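Chromosome partition protein Smc (Pyrococcus furiosus, PDB 3NWC) is probably required for chromosome condensation and partitioning, its hinge domain mediating homodimerization and binding DNA. Local coordinates at residues A[128-133]-A[146-151]. Residues are numbered along the deposited sequence; the frame is centred on the assembly and turned at random.
Sequences LGDTVI and KVRMVT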
loop_
_atom_site.group_PDB
_atom_site.type_symbol
_atom_site.label_atom_id
_atom_site.label_comp_id
_atom_site.label_asym_id
_atom_site.label_seq_id
_atom_site.Cartn_x
_atom_site.Cartn_y
_atom_site.Cartn_z
ATOM N N LEU A 128 -12.521 -4.353 1.194
ATOM C CA LEU A 128 -13.073 -4.890 -0.043
ATOM C C LEU A 128 -14.481 -4.405 -0.357
ATOM O O LEU A 128 -15.034 -4.770 -1.385
ATOM C CB LEU A 128 -13.086 -6.419 0.025
ATOM C CG LEU A 128 -11.680 -7.046 -0.001
ATOM C CD1 LEU A 128 -11.771 -8.529 0.329
ATOM C CD2 LEU A 128 -11.073 -6.843 -1.382
ATOM N N GLY A 129 -15.034 -3.580 0.524
ATOM C CA GLY A 129 -16.444 -3.191 0.453
ATOM C C GLY A 129 -16.905 -2.398 -0.753
ATOM O O GLY A 129 -18.087 -2.422 -1.093
ATOM N N ASP A 130 -16.000 -1.678 -1.405
ATOM C CA ASP A 130 -16.391 -1.003 -2.630
ATOM C C ASP A 130 -15.675 -1.548 -3.854
ATOM O O ASP A 130 -15.699 -0.932 -4.910
ATOM C CB ASP A 130 -16.268 0.528 -2.504
ATOM C CG ASP A 130 -14.824 1.020 -2.445
ATOM O OD1 ASP A 130 -13.887 0.217 -2.258
ATOM O OD2 ASP A 130 -14.627 2.245 -2.577
ATOM N N THR A 131 -15.073 -2.732 -3.716
ATOM C CA THR A 131 -14.438 -3.372 -4.862
ATOM C C THR A 131 -15.415 -4.203 -5.685
ATOM O O THR A 131 -16.143 -5.032 -5.160
ATOM C CB THR A 131 -13.243 -4.271 -4.449
ATOM O OG1 THR A 131 -12.314 -3.487 -3.705
ATOM C CG2 THR A 131 -12.538 -4.824 -5.678
ATOM N N VAL A 132 -15.373 -3.987 -6.991
ATOM C CA VAL A 132 -16.129 -4.777 -7.933
ATOM C C VAL A 132 -15.210 -5.560 -8.847
ATOM O O VAL A 132 -14.162 -5.068 -9.285
ATOM C CB VAL A 132 -17.062 -3.846 -8.759
ATOM C CG1 VAL A 132 -17.850 -4.636 -9.773
ATOM C CG2 VAL A 132 -17.980 -3.077 -7.822
ATOM N N ILE A 133 -15.597 -6.805 -9.116
ATOM C CA ILE A 133 -14.850 -7.668 -10.015
ATOM C C ILE A 133 -15.466 -7.563 -11.401
ATOM O O ILE A 133 -16.684 -7.719 -11.568
ATOM C CB ILE A 133 -14.897 -9.126 -9.541
ATOM C CG1 ILE A 133 -14.407 -9.226 -8.091
ATOM C CG2 ILE A 133 -14.082 -10.019 -10.466
ATOM C CD1 ILE A 133 -14.593 -10.602 -7.466
ATOM N N LYS A 146 -14.308 6.277 -10.672
ATOM C CA LYS A 146 -15.626 6.304 -10.050
ATOM C C LYS A 146 -16.028 4.987 -9.385
ATOM O O LYS A 146 -16.929 4.962 -8.554
ATOM C CB LYS A 146 -16.694 6.726 -11.062
ATOM C CG LYS A 146 -17.099 5.633 -12.025
ATOM C CD LYS A 146 -18.408 5.989 -12.719
ATOM C CE LYS A 146 -19.055 4.760 -13.337
ATOM N NZ LYS A 146 -20.405 5.029 -13.913
ATOM N N VAL A 147 -15.362 3.893 -9.746
ATOM C CA VAL A 147 -15.640 2.594 -9.142
ATOM C C VAL A 147 -14.313 1.879 -8.865
ATOM O O VAL A 147 -13.427 1.890 -9.718
ATOM C CB VAL A 147 -16.470 1.709 -10.090
ATOM C CG1 VAL A 147 -16.863 0.410 -9.396
ATOM C CG2 VAL A 147 -17.705 2.463 -10.593
ATOM N N ARG A 148 -14.160 1.284 -7.684
ATOM C CA ARG A 148 -12.977 0.426 -7.464
ATOM C C ARG A 148 -13.202 -0.922 -8.134
ATOM O O ARG A 148 -14.165 -1.620 -7.828
ATOM C CB ARG A 148 -12.658 0.248 -5.979
ATOM C CG ARG A 148 -11.308 -0.459 -5.709
ATOM C CD ARG A 148 -10.991 -0.525 -4.216
ATOM N NE ARG A 148 -9.546 -0.594 -3.952
ATOM C CZ ARG A 148 -8.881 -1.715 -3.682
ATOM N NH1 ARG A 148 -9.518 -2.877 -3.636
ATOM N NH2 ARG A 148 -7.573 -1.669 -3.451
HETATM N N MSE A 149 -12.304 -1.295 -9.046
HETATM C CA MSE A 149 -12.466 -2.530 -9.803
HETATM C C MSE A 149 -11.190 -3.365 -9.800
HETATM O O MSE A 149 -10.079 -2.843 -9.748
HETATM C CB MSE A 149 -12.858 -2.228 -11.249
HETATM C CG MSE A 149 -14.200 -1.518 -11.390
HETATM SE SE MSE A 149 -14.360 -0.766 -13.178
HETATM C CE MSE A 149 -12.946 0.573 -13.059
ATOM N N VAL A 150 -11.366 -4.674 -9.872
ATOM C CA VAL A 150 -10.231 -5.560 -10.087
ATOM C C VAL A 150 -10.656 -6.466 -11.232
ATOM O O VAL A 150 -11.804 -6.892 -11.276
ATOM C CB VAL A 150 -9.872 -6.350 -8.809
ATOM C CG1 VAL A 150 -11.083 -7.170 -8.288
ATOM C CG2 VAL A 150 -8.672 -7.235 -9.048
ATOM N N THR A 151 -9.770 -6.717 -12.185
ATOM C CA THR A 151 -10.122 -7.636 -13.269
ATOM C C THR A 151 -9.820 -9.052 -12.832
ATOM O O THR A 151 -9.047 -9.269 -11.910
ATOM C CB THR A 151 -9.382 -7.339 -14.586
ATOM O OG1 THR A 151 -7.988 -7.652 -14.449
ATOM C CG2 THR A 151 -9.557 -5.884 -14.982
HETATM O O HOH W 1 -16.464 1.415 -5.899
#
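Arg148 reaches across to Thr131 and turns the edge of its guanidinium group to the threonine hydroxyl: NH1 donates to OG1 of Thr131 over 2.9 Å, nearly straight at 160° and with the oxygen almost in the guanidinium plane. The arginine gets there by an outstretched chain, CG lying anti to the backbone N (chi1 -171°) and the run to NE extended, which brings its CD within 3.3 Å of the same OG1. NH1 also bonds the carbonyl oxygen of Ala58 in helix 52-59, a second partner that helps fix the rotation of the guanidinium. Were Arg148 an alanine, the Thr131 hydroxyl and the Ala58 carbonyl would probably lose the donor they share, and that flank of Thr131 its aliphatic cover. Asp130 crosses the same chain at about a right angle, its OD1 3.6 Å from CD of Arg148, with the carboxylate and guanidinium planes nearly parallel but their charged atoms not in contact. Strands 131-134 and 148-151 run parallel as neighbours in a mixed sheet of the SMC hinge domain. Here Val132 spans the pairing, its N donating to O of Arg148 (2.8 Å) and its O accepting from N of Val150 (2.9 Å). Just before this ladder a water bridges the two segments, accepting from N of Arg148 and donating to O of Asp130. On the face carrying Thr131, Val150 turns CG1 between its backbone N and carbonyl carbon (chi1 57°), where it meets CG2 of Thr131 at 3.8 Å and CG1 of Ile133 at 3.9 Å; Val57 of helix 52-59 packs on this valine. On the face carrying Val132, its CG2 meets CG1 of Val147 at 4.0 Å, and Val102 also touches Val132.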